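Local coordinates for SnoN,Epimerase SnoN (Streptomyces nogalater, PDB 5EP9), which acts as a non-heme iron, alpha-ketoglutarate-dependent epimerase in the biosynthesis of nogalamycin, at residues Asp95-Leu100 / Leu123-Lys128; Arg119-Glu124 / Ala147-Thr152; Thr174-Ser179 / Gly194-Pro199; Ala248-Thr253 / Asp259-Thr264. All blocks are in the same frame, centred on the assembly; numbering follows the deposited sequence.

Interaction 1 (Asp95-Leu100 / Leu123-Lys128); sequences DTMRRL and LEVLLK
Met97 and Leu123 meet where helix 95-101 lies against strand 118-128, both in the first SnoN portion of the fused chain. The short helical and strand segments cross at 108°, with 9.3 Å between their axes. The two methyls of Leu123 divide the helix surface between them. CD2 approaches CB of Met97 at 4.3 Å. CD1 lies 3.9 Å from the carbonyl O of Met97 and, one helical turn on, 4.3 Å from CG of Leu100. With CG opposite the backbone N (chi1 -176°), Leu123 stands up from the strand and turns one methyl toward Met97 and the other toward Leu100. Met97 bends at chi2 (-56°), which turns its sulfur and terminal methyl along the strand beyond Leu123. Its CE then meets CG2 of Val125 at 4.1 Å, Met97 running roughly perpendicular to the valine side chain. All four residues are buried, and their side chains meet through apolar groups alone. Met97 and Val125 also touch helix 54-70, through Leu67 and Ala64, while Leu100 reaches Thr239 of the adjacent strand 236-245. Leu126 and Lys128 touch the bound 2-oxoglutarate, so the strand separates a helix-packed hydrophobic layer from the 2-oxoglutarate pocket. Such backing of the large antiparallel sheet by helices is characteristic of the double-stranded beta-helix (cupin) fold of the phytanoyl-CoA dioxygenase family.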
loop_
_atom_site.group_PDB
_atom_site.type_symbol
_atom_site.label_atom_id
_atom_site.label_comp_id
_atom_site.label_asym_id
_atom_site.label_seq_id
_atom_site.Cartn_x
_atom_site.Cartn_y
_atom_site.Cartn_z
ATOM N N ASP A 95 0.984 -1.542 -18.175
ATOM C CA ASP A 95 -0.472 -1.642 -18.212
ATOM C C ASP A 95 -0.952 -2.783 -17.153
ATOM O O ASP A 95 -2.041 -2.670 -16.622
ATOM C CB ASP A 95 -0.944 -1.969 -19.613
ATOM C CG ASP A 95 -0.648 -0.739 -20.584
ATOM O OD1 ASP A 95 -0.436 0.367 -20.026
ATOM O OD2 ASP A 95 -0.642 -0.853 -21.830
ATOM N N THR A 96 -0.220 -3.883 -17.081
ATOM C CA THR A 96 -0.655 -5.035 -16.454
ATOM C C THR A 96 -0.726 -4.626 -14.894
ATOM O O THR A 96 -1.747 -4.766 -14.273
ATOM C CB THR A 96 0.301 -6.218 -16.706
ATOM O OG1 THR A 96 0.159 -6.666 -18.050
ATOM C CG2 THR A 96 -0.037 -7.386 -15.797
ATOM N N MET A 97 0.287 -3.940 -14.434
ATOM C CA MET A 97 0.206 -3.344 -13.183
ATOM C C MET A 97 -0.871 -2.247 -12.986
ATOM O O MET A 97 -1.496 -2.173 -11.907
ATOM C CB MET A 97 1.617 -2.863 -12.683
ATOM C CG MET A 97 2.591 -4.013 -12.478
ATOM S SD MET A 97 1.856 -5.205 -11.318
ATOM C CE MET A 97 2.968 -6.553 -11.469
ATOM N N ARG A 98 -1.142 -1.475 -13.998
ATOM C CA ARG A 98 -2.245 -0.573 -13.894
ATOM C C ARG A 98 -3.554 -1.308 -13.751
ATOM O O ARG A 98 -4.465 -0.769 -13.074
ATOM C CB ARG A 98 -2.310 0.433 -15.086
ATOM C CG ARG A 98 -3.166 1.691 -14.804
ATOM C CD ARG A 98 -3.143 2.622 -16.025
ATOM N NE ARG A 98 -3.657 3.983 -15.755
ATOM C CZ ARG A 98 -4.952 4.321 -15.651
ATOM N NH1 ARG A 98 -5.907 3.390 -15.721
ATOM N NH2 ARG A 98 -5.331 5.602 -15.506
ATOM N N ARG A 99 -3.713 -2.429 -14.462
ATOM C CA ARG A 99 -4.964 -3.197 -14.295
ATOM C C ARG A 99 -5.088 -3.688 -12.862
ATOM O O ARG A 99 -6.167 -3.749 -12.300
ATOM C CB ARG A 99 -5.119 -4.379 -15.256
ATOM C CG ARG A 99 -5.441 -3.891 -16.687
ATOM C CD ARG A 99 -5.798 -4.990 -17.679
ATOM N NE ARG A 99 -4.629 -5.433 -18.399
ATOM C CZ ARG A 99 -3.875 -6.469 -18.066
ATOM N NH1 ARG A 99 -4.138 -7.222 -16.967
ATOM N NH2 ARG A 99 -2.808 -6.718 -18.844
ATOM N N LEU A 100 -3.987 -4.088 -12.279
ATOM C CA LEU A 100 -4.035 -4.509 -10.852
ATOM C C LEU A 100 -4.386 -3.332 -9.912
ATOM O O LEU A 100 -5.133 -3.486 -8.942
ATOM C CB LEU A 100 -2.742 -5.236 -10.429
ATOM C CG LEU A 100 -2.614 -5.672 -9.001
ATOM C CD1 LEU A 100 -3.735 -6.593 -8.568
ATOM C CD2 LEU A 100 -1.263 -6.310 -8.829
ATOM N N LEU A 123 1.021 2.590 -7.473
ATOM C CA LEU A 123 1.264 1.190 -7.182
ATOM C C LEU A 123 2.743 0.914 -7.185
ATOM O O LEU A 123 3.438 1.297 -8.128
ATOM C CB LEU A 123 0.547 0.284 -8.126
ATOM C CG LEU A 123 0.682 -1.243 -7.823
ATOM C CD1 LEU A 123 -0.568 -2.012 -8.145
ATOM C CD2 LEU A 123 1.877 -1.891 -8.521
ATOM N N GLU A 124 3.194 0.183 -6.180
ATOM C CA GLU A 124 4.585 -0.370 -6.184
ATOM C C GLU A 124 4.662 -1.875 -6.203
ATOM O O GLU A 124 3.821 -2.527 -5.634
ATOM C CB GLU A 124 5.356 0.177 -4.998
ATOM C CG GLU A 124 5.578 1.697 -5.088
ATOM C CD GLU A 124 6.154 2.301 -3.751
ATOM O OE1 GLU A 124 6.125 1.627 -2.694
ATOM O OE2 GLU A 124 6.717 3.399 -3.784
ATOM N N VAL A 125 5.694 -2.435 -6.824
ATOM C CA VAL A 125 5.944 -3.845 -6.763
ATOM C C VAL A 125 7.009 -4.071 -5.708
ATOM O O VAL A 125 8.070 -3.515 -5.856
ATOM C CB VAL A 125 6.445 -4.372 -8.111
ATOM C CG1 VAL A 125 6.794 -5.845 -8.065
ATOM C CG2 VAL A 125 5.418 -4.147 -9.210
ATOM N N LEU A 126 6.770 -4.961 -4.734
ATOM C CA LEU A 126 7.693 -5.110 -3.612
ATOM C C LEU A 126 8.342 -6.466 -3.618
ATOM O O LEU A 126 7.681 -7.445 -3.818
ATOM C CB LEU A 126 7.025 -4.871 -2.261
ATOM C CG LEU A 126 6.173 -3.622 -2.154
ATOM C CD1 LEU A 126 5.552 -3.547 -0.759
ATOM C CD2 LEU A 126 6.972 -2.376 -2.395
ATOM N N LEU A 127 9.641 -6.479 -3.374
ATOM C CA LEU A 127 10.436 -7.690 -3.244
ATOM C C LEU A 127 11.300 -7.665 -1.952
ATOM O O LEU A 127 12.081 -6.760 -1.754
ATOM C CB LEU A 127 11.384 -7.773 -4.420
ATOM C CG LEU A 127 12.465 -8.849 -4.405
ATOM C CD1 LEU A 127 11.857 -10.239 -4.439
ATOM C CD2 LEU A 127 13.441 -8.651 -5.570
ATOM N N LYS A 128 11.134 -8.677 -1.138
ATOM C CA LYS A 128 12.102 -9.044 -0.109
ATOM C C LYS A 128 12.646 -10.388 -0.349
ATOM O O LYS A 128 11.925 -11.351 -0.475
ATOM C CB LYS A 128 11.512 -9.121 1.315
ATOM C CG LYS A 128 11.200 -7.857 1.977
ATOM C CD LYS A 128 10.924 -8.184 3.480
ATOM C CE LYS A 128 10.358 -6.974 4.198
ATOM N NZ LYS A 128 11.396 -6.160 4.852
#

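Interaction 2 (Arg119-Glu124 / Ala147-Thr152); sequences RLFKLE and AFPFST
An edge-to-face aromatic pair, Phe121 with Phe150, fastens the loop between strands 139-142 and 157-162 to strand 118-128 in the first SnoN portion of the fused chain. Phe150 presents its CD2-CE2 edge to one face of Phe121. CE2 stands 3.7 Å above the plane of that ring, over its centre, and comes within 3.8 Å of Phe121 CG. The ring centroids are 4.9 Å apart and the planes are inclined at 61°, so the edge leans over the face instead of standing upright on it. Pro149 reaches the far end of the same ring, its CD lying 3.8 Å from Phe121 CZ. Both partners lie at irregular backbone sites. Phe121 and Lys122 form a classic beta bulge opposite Val242 of strand 236-245, a local irregularity in the large sheet of the cupin fold. In the loop, Pro149 is the centre of an inverse gamma turn, closed by a weak bond from Phe150 N to Phe148 O at 3.0 Å. Phe150 CG, set between its own N and carbonyl carbon (chi1 49°), aims the ring's edge at Phe121; CB of Phe148 packs over one face of the Phe150 ring, toward the rim. Met244 touches both aromatic side chains. Beyond the bulge, Lys122 NZ makes a salt bridge to Glu124 OE2 with a weak hydrogen bond at 3.2 Å. The Phe150 side chain lies about 8 Å from that of the iron ligand Asp144.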
loop_
_atom_site.group_PDB
_atom_site.type_symbol
_atom_site.label_atom_id
_atom_site.label_comp_id
_atom_site.label_asym_id
_atom_site.label_seq_id
_atom_site.Cartn_x
_atom_site.Cartn_y
_atom_site.Cartn_z
ATOM N N ARG A 119 -9.266 7.829 -5.660
ATOM C CA ARG A 119 -8.334 7.838 -6.771
ATOM C C ARG A 119 -7.108 7.016 -6.449
ATOM O O ARG A 119 -6.741 6.823 -5.284
ATOM C CB ARG A 119 -7.850 9.254 -7.077
ATOM C CG ARG A 119 -8.874 10.163 -7.675
ATOM C CD ARG A 119 -8.440 11.627 -7.649
ATOM N NE ARG A 119 -9.477 12.480 -8.201
ATOM C CZ ARG A 119 -9.794 12.532 -9.516
ATOM N NH1 ARG A 119 -9.094 11.899 -10.444
ATOM N NH2 ARG A 119 -10.792 13.261 -9.904
ATOM N N LEU A 120 -6.484 6.511 -7.501
ATOM C CA LEU A 120 -5.201 5.829 -7.362
ATOM C C LEU A 120 -4.134 6.901 -7.263
ATOM O O LEU A 120 -4.103 7.808 -8.054
ATOM C CB LEU A 120 -4.912 4.942 -8.554
ATOM C CG LEU A 120 -3.500 4.370 -8.698
ATOM C CD1 LEU A 120 -3.213 3.351 -7.613
ATOM C CD2 LEU A 120 -3.303 3.704 -10.070
ATOM N N PHE A 121 -3.201 6.701 -6.296
ATOM C CA PHE A 121 -2.018 7.563 -6.139
ATOM C C PHE A 121 -0.790 6.927 -6.703
ATOM O O PHE A 121 -0.032 7.519 -7.476
ATOM C CB PHE A 121 -1.764 7.935 -4.644
ATOM C CG PHE A 121 -0.504 8.734 -4.440
ATOM C CD1 PHE A 121 -0.371 9.990 -4.990
ATOM C CD2 PHE A 121 0.517 8.253 -3.649
ATOM C CE1 PHE A 121 0.760 10.729 -4.791
ATOM C CE2 PHE A 121 1.675 8.983 -3.438
ATOM C CZ PHE A 121 1.795 10.213 -4.028
ATOM N N LYS A 122 -0.583 5.704 -6.305
ATOM C CA LYS A 122 0.513 4.882 -6.913
ATOM C C LYS A 122 0.404 3.395 -6.605
ATOM O O LYS A 122 -0.274 2.980 -5.623
ATOM C CB LYS A 122 1.874 5.352 -6.421
ATOM C CG LYS A 122 2.030 5.033 -4.957
ATOM C CD LYS A 122 3.363 5.496 -4.423
ATOM C CE LYS A 122 3.290 5.118 -2.989
ATOM N NZ LYS A 122 4.581 5.384 -2.385
ATOM N N LEU A 123 1.021 2.590 -7.473
ATOM C CA LEU A 123 1.264 1.190 -7.182
ATOM C C LEU A 123 2.743 0.914 -7.185
ATOM O O LEU A 123 3.438 1.297 -8.128
ATOM C CB LEU A 123 0.547 0.284 -8.126
ATOM C CG LEU A 123 0.682 -1.243 -7.823
ATOM C CD1 LEU A 123 -0.568 -2.012 -8.145
ATOM C CD2 LEU A 123 1.877 -1.891 -8.521
ATOM N N GLU A 124 3.194 0.183 -6.180
ATOM C CA GLU A 124 4.585 -0.370 -6.184
ATOM C C GLU A 124 4.662 -1.875 -6.203
ATOM O O GLU A 124 3.821 -2.527 -5.634
ATOM C CB GLU A 124 5.356 0.177 -4.998
ATOM C CG GLU A 124 5.578 1.697 -5.088
ATOM C CD GLU A 124 6.154 2.301 -3.751
ATOM O OE1 GLU A 124 6.125 1.627 -2.694
ATOM O OE2 GLU A 124 6.717 3.399 -3.784
ATOM N N ALA A 147 4.380 10.493 4.824
ATOM C CA ALA A 147 5.125 10.472 3.602
ATOM C C ALA A 147 4.291 10.754 2.325
ATOM O O ALA A 147 4.825 10.700 1.199
ATOM C CB ALA A 147 5.782 9.096 3.474
ATOM N N PHE A 148 2.988 10.940 2.512
ATOM C CA PHE A 148 2.030 11.192 1.401
ATOM C C PHE A 148 1.907 12.713 1.146
ATOM O O PHE A 148 1.465 13.465 2.019
ATOM C CB PHE A 148 0.657 10.586 1.687
ATOM C CG PHE A 148 0.618 9.083 1.738
ATOM C CD1 PHE A 148 1.572 8.285 1.086
ATOM C CD2 PHE A 148 -0.382 8.446 2.420
ATOM C CE1 PHE A 148 1.504 6.900 1.093
ATOM C CE2 PHE A 148 -0.457 7.091 2.411
ATOM C CZ PHE A 148 0.479 6.320 1.750
ATOM N N PRO A 149 2.387 13.190 -0.009
ATOM C CA PRO A 149 2.290 14.576 -0.336
ATOM C C PRO A 149 0.913 14.996 -0.906
ATOM O O PRO A 149 0.813 15.641 -1.951
ATOM C CB PRO A 149 3.381 14.734 -1.416
ATOM C CG PRO A 149 3.194 13.484 -2.224
ATOM C CD PRO A 149 2.900 12.424 -1.170
ATOM N N PHE A 150 -0.138 14.692 -0.163
ATOM C CA PHE A 150 -1.445 15.203 -0.521
ATOM C C PHE A 150 -2.265 15.504 0.747
ATOM O O PHE A 150 -2.025 14.977 1.839
ATOM C CB PHE A 150 -2.143 14.269 -1.507
ATOM C CG PHE A 150 -2.149 12.806 -1.125
ATOM C CD1 PHE A 150 -3.151 12.326 -0.309
ATOM C CD2 PHE A 150 -1.220 11.925 -1.623
ATOM C CE1 PHE A 150 -3.237 11.003 0.043
ATOM C CE2 PHE A 150 -1.267 10.613 -1.263
ATOM C CZ PHE A 150 -2.269 10.137 -0.435
ATOM N N SER A 151 -3.281 16.292 0.518
ATOM C CA SER A 151 -4.107 16.936 1.549
ATOM C C SER A 151 -4.880 15.950 2.401
ATOM O O SER A 151 -5.089 16.188 3.547
ATOM C CB SER A 151 -5.079 17.962 0.845
ATOM O OG SER A 151 -5.923 17.296 -0.101
ATOM N N THR A 152 -5.235 14.795 1.830
ATOM C CA THR A 152 -6.037 13.787 2.537
ATOM C C THR A 152 -5.231 12.577 2.989
ATOM O O THR A 152 -5.733 11.500 3.137
ATOM C CB THR A 152 -7.192 13.328 1.658
ATOM O OG1 THR A 152 -6.666 12.809 0.434
ATOM C CG2 THR A 152 -8.120 14.510 1.351
#

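Interaction 3 (Thr174-Ser179 / Gly194-Pro199); sequences TFVPGS and GAFTRP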
loop_
_atom_site.group_PDB
_atom_site.type_symbol
_atom_site.label_atom_id
_atom_site.label_comp_id
_atom_site.label_asym_id
_atom_site.label_seq_id
_atom_site.Cartn_x
_atom_site.Cartn_y
_atom_site.Cartn_z
ATOM N N THR A 174 2.800 -6.959 10.232
ATOM C CA THR A 174 2.220 -6.815 11.571
ATOM C C THR A 174 1.601 -5.437 11.666
ATOM O O THR A 174 2.182 -4.465 11.208
ATOM C CB THR A 174 3.315 -6.987 12.612
ATOM O OG1 THR A 174 3.811 -8.328 12.492
ATOM C CG2 THR A 174 2.844 -6.723 14.064
ATOM N N PHE A 175 0.419 -5.368 12.278
ATOM C CA PHE A 175 -0.309 -4.154 12.437
ATOM C C PHE A 175 -0.615 -3.911 13.899
ATOM O O PHE A 175 -0.723 -4.875 14.691
ATOM C CB PHE A 175 -1.656 -4.232 11.690
ATOM C CG PHE A 175 -1.526 -4.546 10.230
ATOM C CD1 PHE A 175 -1.358 -3.565 9.300
ATOM C CD2 PHE A 175 -1.613 -5.824 9.810
ATOM C CE1 PHE A 175 -1.262 -3.869 7.899
ATOM C CE2 PHE A 175 -1.501 -6.155 8.462
ATOM C CZ PHE A 175 -1.331 -5.148 7.501
ATOM N N VAL A 176 -0.737 -2.647 14.309
ATOM C CA VAL A 176 -1.128 -2.351 15.751
ATOM C C VAL A 176 -2.549 -1.885 15.741
ATOM O O VAL A 176 -2.830 -0.765 15.301
ATOM C CB VAL A 176 -0.267 -1.262 16.329
ATOM C CG1 VAL A 176 -0.672 -1.001 17.758
ATOM C CG2 VAL A 176 1.201 -1.640 16.298
ATOM N N PRO A 177 -3.487 -2.737 16.149
ATOM C CA PRO A 177 -4.875 -2.398 15.899
ATOM C C PRO A 177 -5.254 -1.200 16.714
ATOM O O PRO A 177 -4.817 -1.085 17.895
ATOM C CB PRO A 177 -5.691 -3.651 16.318
ATOM C CG PRO A 177 -4.708 -4.587 16.854
ATOM C CD PRO A 177 -3.328 -4.182 16.427
ATOM N N GLY A 178 -6.095 -0.333 16.142
ATOM C CA GLY A 178 -6.493 0.898 16.862
ATOM C C GLY A 178 -5.476 2.022 16.802
ATOM O O GLY A 178 -5.766 3.128 17.238
ATOM N N SER A 179 -4.274 1.772 16.303
ATOM C CA SER A 179 -3.212 2.791 16.350
ATOM C C SER A 179 -3.506 3.979 15.417
ATOM O O SER A 179 -3.024 5.078 15.588
ATOM C CB SER A 179 -1.864 2.177 15.979
ATOM O OG SER A 179 -1.931 1.571 14.655
ATOM N N GLY A 194 7.433 8.610 13.936
ATOM C CA GLY A 194 6.961 8.539 15.335
ATOM C C GLY A 194 6.100 7.356 15.819
ATOM O O GLY A 194 5.368 7.484 16.822
ATOM N N ALA A 195 6.247 6.184 15.190
ATOM C CA ALA A 195 5.710 4.949 15.744
ATOM C C ALA A 195 6.282 4.627 17.131
ATOM O O ALA A 195 7.493 4.709 17.406
ATOM C CB ALA A 195 5.981 3.779 14.844
ATOM N N PHE A 196 5.364 4.178 17.976
ATOM C CA PHE A 196 5.655 3.783 19.396
ATOM C C PHE A 196 6.165 4.905 20.247
ATOM O O PHE A 196 6.858 4.646 21.168
ATOM C CB PHE A 196 6.530 2.503 19.494
ATOM C CG PHE A 196 5.886 1.313 18.865
ATOM C CD1 PHE A 196 4.660 0.857 19.329
ATOM C CD2 PHE A 196 6.443 0.677 17.775
ATOM C CE1 PHE A 196 4.023 -0.222 18.719
ATOM C CE2 PHE A 196 5.810 -0.409 17.170
ATOM C CZ PHE A 196 4.587 -0.843 17.624
ATOM N N THR A 197 5.808 6.156 19.924
ATOM C CA THR A 197 6.216 7.357 20.763
ATOM C C THR A 197 5.065 7.933 21.590
ATOM O O THR A 197 5.276 8.680 22.418
ATOM C CB THR A 197 6.772 8.538 19.896
ATOM O OG1 THR A 197 5.759 9.035 18.964
ATOM C CG2 THR A 197 8.060 8.110 19.108
ATOM N N ARG A 198 3.828 7.597 21.325
ATOM C CA ARG A 198 2.715 8.133 22.068
ATOM C C ARG A 198 2.521 7.349 23.359
ATOM O O ARG A 198 2.949 6.207 23.475
ATOM C CB ARG A 198 1.489 8.122 21.209
ATOM C CG ARG A 198 1.694 9.137 20.133
ATOM C CD ARG A 198 0.940 8.822 18.920
ATOM N NE ARG A 198 1.443 7.670 18.184
ATOM C CZ ARG A 198 0.948 7.299 17.014
ATOM N NH1 ARG A 198 0.013 8.054 16.406
ATOM N NH2 ARG A 198 1.403 6.197 16.408
ATOM N N PRO A 199 1.945 8.006 24.377
ATOM C CA PRO A 199 1.929 7.360 25.709
ATOM C C PRO A 199 0.996 6.148 25.696
ATOM O O PRO A 199 -0.036 6.150 25.013
ATOM C CB PRO A 199 1.465 8.489 26.648
ATOM C CG PRO A 199 1.201 9.712 25.764
ATOM C CD PRO A 199 1.241 9.308 24.354
HETATM O O HOH W 1 -0.469 6.450 14.101
#
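Arg198 reaches toward Ser179 from one limb of a long connection that leaves strand 173-175, within the first SnoN portion of the fused chain; residues 188-193 between the two segments are not modelled. From CB the chain runs through CG to CD and then turns at chi3 (-70°), an aliphatic arm that delivers the guanidinium to its polar partners. NE forms a salt bridge with Glu201. NH1 donates to a water at 2.8 Å, which lies at the edge of the guanidinium and in its plane. NH1 also donates to Pro183 O. The water in turn donates to Ser179 O at 3.3 Å, bridging a gap of 4.3 Å between Arg198 NH1 and Ser179 O. Ser179 is itself fixed by the type II turn that begins at Val176: its OG donates to Val176 O at 2.6 Å, in the carbonyl plane, and its N donates to the same oxygen at 3.1 Å. Alongside this polar link, CG2 of Val176 meets Phe196 at CZ (3.7 Å), the valine and phenylalanine reaching toward each other. Phe196 occupies a second type II turn, Gly194 to Thr197, at a positive phi of 62°. The loop limbs therefore meet by a small apolar touch and a hydrated charged group, and the arginine probably owes its fixed position more to Glu201 and Pro183 than to the water-mediated link with Ser179.

Interaction 4 (Ala248-Thr253 / Asp259-Thr264); sequences AAYRPT and DDLPGT
A largely polar contact near the surface, made by Tyr250, Thr253 and Asp259, ties the loop before the short helix 256-259 to the helix's last residue and the loop after it, in the second SnoN portion of the fused chain. Two donors of Thr253 converge on one carboxylate oxygen. Thr253 N gives a bond to Asp259 OD1 of 2.8 Å, 150° at the hydrogen, on the syn side but tilted out of the carboxylate plane, while Thr253 OG1 donates to the same OD1 at 2.6 Å from above the opposite face. Asp259 OD2 accepts from Gly254 N and packs 3.4 Å from CB of Pro252, so both oxygens of the group are engaged and its rotation should be well fixed. Thr253 OG1 also receives Ile255 N, as in an ST turn. Tyr250 grips the backbone of the same aspartate: its OH donates to Asp259 O at 2.7 Å, with that oxygen at the ring edge near its plane. The ring and carboxylate planes stand 79° apart. A chi1 of -174° points the tyrosine ring away from its own N and across to the helix end, where CE1 meets Leu261 CD1 at 4.0 Å, the two side chains lying alongside and running antiparallel. The arrangement sits beyond the end of strand 236-245, with helix 256-259 joining the two segments and the loop of Pro149 and Ser151 alongside.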
loop_
_atom_site.group_PDB
_atom_site.type_symbol
_atom_site.label_atom_id
_atom_site.label_comp_id
_atom_site.label_asym_id
_atom_site.label_seq_id
_atom_site.Cartn_x
_atom_site.Cartn_y
_atom_site.Cartn_z
ATOM N N ALA A 248 -8.446 14.768 -3.142
ATOM C CA ALA A 248 -7.071 15.027 -2.809
ATOM C C ALA A 248 -6.424 16.130 -3.635
ATOM O O ALA A 248 -6.530 16.149 -4.835
ATOM C CB ALA A 248 -6.251 13.774 -2.954
ATOM N N ALA A 249 -5.705 16.975 -2.918
ATOM C CA ALA A 249 -4.862 17.990 -3.479
ATOM C C ALA A 249 -3.423 17.878 -3.059
ATOM O O ALA A 249 -3.122 17.424 -1.978
ATOM C CB ALA A 249 -5.404 19.445 -3.192
ATOM N N TYR A 250 -2.553 18.397 -3.946
ATOM C CA TYR A 250 -1.116 18.324 -3.709
ATOM C C TYR A 250 -0.751 19.087 -2.415
ATOM O O TYR A 250 -1.143 20.235 -2.254
ATOM C CB TYR A 250 -0.311 18.880 -4.887
ATOM C CG TYR A 250 1.196 18.694 -4.735
ATOM C CD1 TYR A 250 1.769 17.430 -4.734
ATOM C CD2 TYR A 250 2.053 19.791 -4.672
ATOM C CE1 TYR A 250 3.135 17.257 -4.619
ATOM C CE2 TYR A 250 3.437 19.637 -4.575
ATOM C CZ TYR A 250 3.959 18.372 -4.528
ATOM O OH TYR A 250 5.287 18.181 -4.441
ATOM N N ARG A 251 0.054 18.454 -1.602
ATOM C CA ARG A 251 0.571 19.072 -0.382
ATOM C C ARG A 251 1.974 18.603 -0.096
ATOM O O ARG A 251 2.143 17.499 0.397
ATOM C CB ARG A 251 -0.353 18.749 0.827
ATOM C CG ARG A 251 -0.062 19.655 2.044
ATOM C CD ARG A 251 -0.915 19.368 3.278
ATOM N NE ARG A 251 -0.766 18.011 3.727
ATOM C CZ ARG A 251 -1.587 17.382 4.589
ATOM N NH1 ARG A 251 -2.648 17.995 5.119
ATOM N NH2 ARG A 251 -1.314 16.130 4.967
ATOM N N PRO A 252 2.996 19.407 -0.395
ATOM C CA PRO A 252 4.357 18.917 -0.200
ATOM C C PRO A 252 4.681 18.561 1.267
ATOM O O PRO A 252 4.227 19.214 2.169
ATOM C CB PRO A 252 5.242 20.077 -0.630
ATOM C CG PRO A 252 4.379 21.092 -1.262
ATOM C CD PRO A 252 2.974 20.795 -0.835
ATOM N N THR A 253 5.355 17.455 1.450
ATOM C CA THR A 253 5.891 17.063 2.766
ATOM C C THR A 253 7.112 17.870 3.116
ATOM O O THR A 253 7.467 17.977 4.265
ATOM C CB THR A 253 6.376 15.619 2.793
ATOM O OG1 THR A 253 7.458 15.467 1.843
ATOM C CG2 THR A 253 5.287 14.673 2.392
ATOM N N ASP A 259 8.103 14.378 -2.556
ATOM C CA ASP A 259 7.298 15.441 -3.191
ATOM C C ASP A 259 7.306 15.398 -4.709
ATOM O O ASP A 259 6.430 15.938 -5.326
ATOM C CB ASP A 259 7.743 16.795 -2.649
ATOM C CG ASP A 259 7.409 16.943 -1.163
ATOM O OD1 ASP A 259 6.706 16.063 -0.618
ATOM O OD2 ASP A 259 7.816 17.920 -0.543
ATOM N N ASP A 260 8.321 14.762 -5.272
ATOM C CA ASP A 260 8.596 14.753 -6.728
ATOM C C ASP A 260 7.817 13.624 -7.346
ATOM O O ASP A 260 8.133 12.493 -7.142
ATOM C CB ASP A 260 10.087 14.557 -6.969
ATOM C CG ASP A 260 10.465 14.562 -8.416
ATOM O OD1 ASP A 260 9.995 15.435 -9.177
ATOM O OD2 ASP A 260 11.302 13.703 -8.811
ATOM N N LEU A 261 6.715 13.935 -7.977
ATOM C CA LEU A 261 5.800 12.907 -8.451
ATOM C C LEU A 261 6.098 12.777 -9.936
ATOM O O LEU A 261 5.909 13.725 -10.706
ATOM C CB LEU A 261 4.360 13.302 -8.250
ATOM C CG LEU A 261 3.970 13.577 -6.824
ATOM C CD1 LEU A 261 2.479 13.908 -6.724
ATOM C CD2 LEU A 261 4.310 12.389 -5.951
ATOM N N PRO A 262 6.537 11.590 -10.367
ATOM C CA PRO A 262 6.755 11.403 -11.804
ATOM C C PRO A 262 5.421 11.326 -12.565
ATOM O O PRO A 262 4.358 11.048 -11.997
ATOM C CB PRO A 262 7.470 10.059 -11.876
ATOM C CG PRO A 262 7.031 9.356 -10.679
ATOM C CD PRO A 262 6.815 10.370 -9.593
ATOM N N GLY A 263 5.524 11.651 -13.842
ATOM C CA GLY A 263 4.404 11.580 -14.801
ATOM C C GLY A 263 3.358 12.663 -14.617
ATOM O O GLY A 263 2.197 12.432 -14.921
ATOM N N THR A 264 3.759 13.813 -14.078
ATOM C CA THR A 264 2.835 14.918 -13.745
ATOM C C THR A 264 3.177 16.182 -14.469
ATOM O O THR A 264 2.829 17.237 -13.984
ATOM C CB THR A 264 2.799 15.253 -12.228
ATOM O OG1 THR A 264 4.114 15.558 -11.728
ATOM C CG2 THR A 264 2.253 14.080 -11.421
#

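Overall arrangement
Interactions 1 and 2 share Leu123 and Glu124 and use overlapping parts of strand 118-128, their centres 15 Å apart. Interaction 4 lies beside interaction 2, with centres 8 Å apart; Ser151 N to Ala249 O (2.7 Å) and Pro149 O to Arg251 N (2.9 Å) are probable hydrogen bonds between the two SnoN portions. Interaction 3 stands apart, about 27 Å from interaction 1 centre to centre and on the other side of the chain's centre. The iron and 2-oxoglutarate site lies between them: the side chain of Leu123 is about 10 Å from the bound 2-oxoglutarate, and that of Ser179 about 11 Å from the iron.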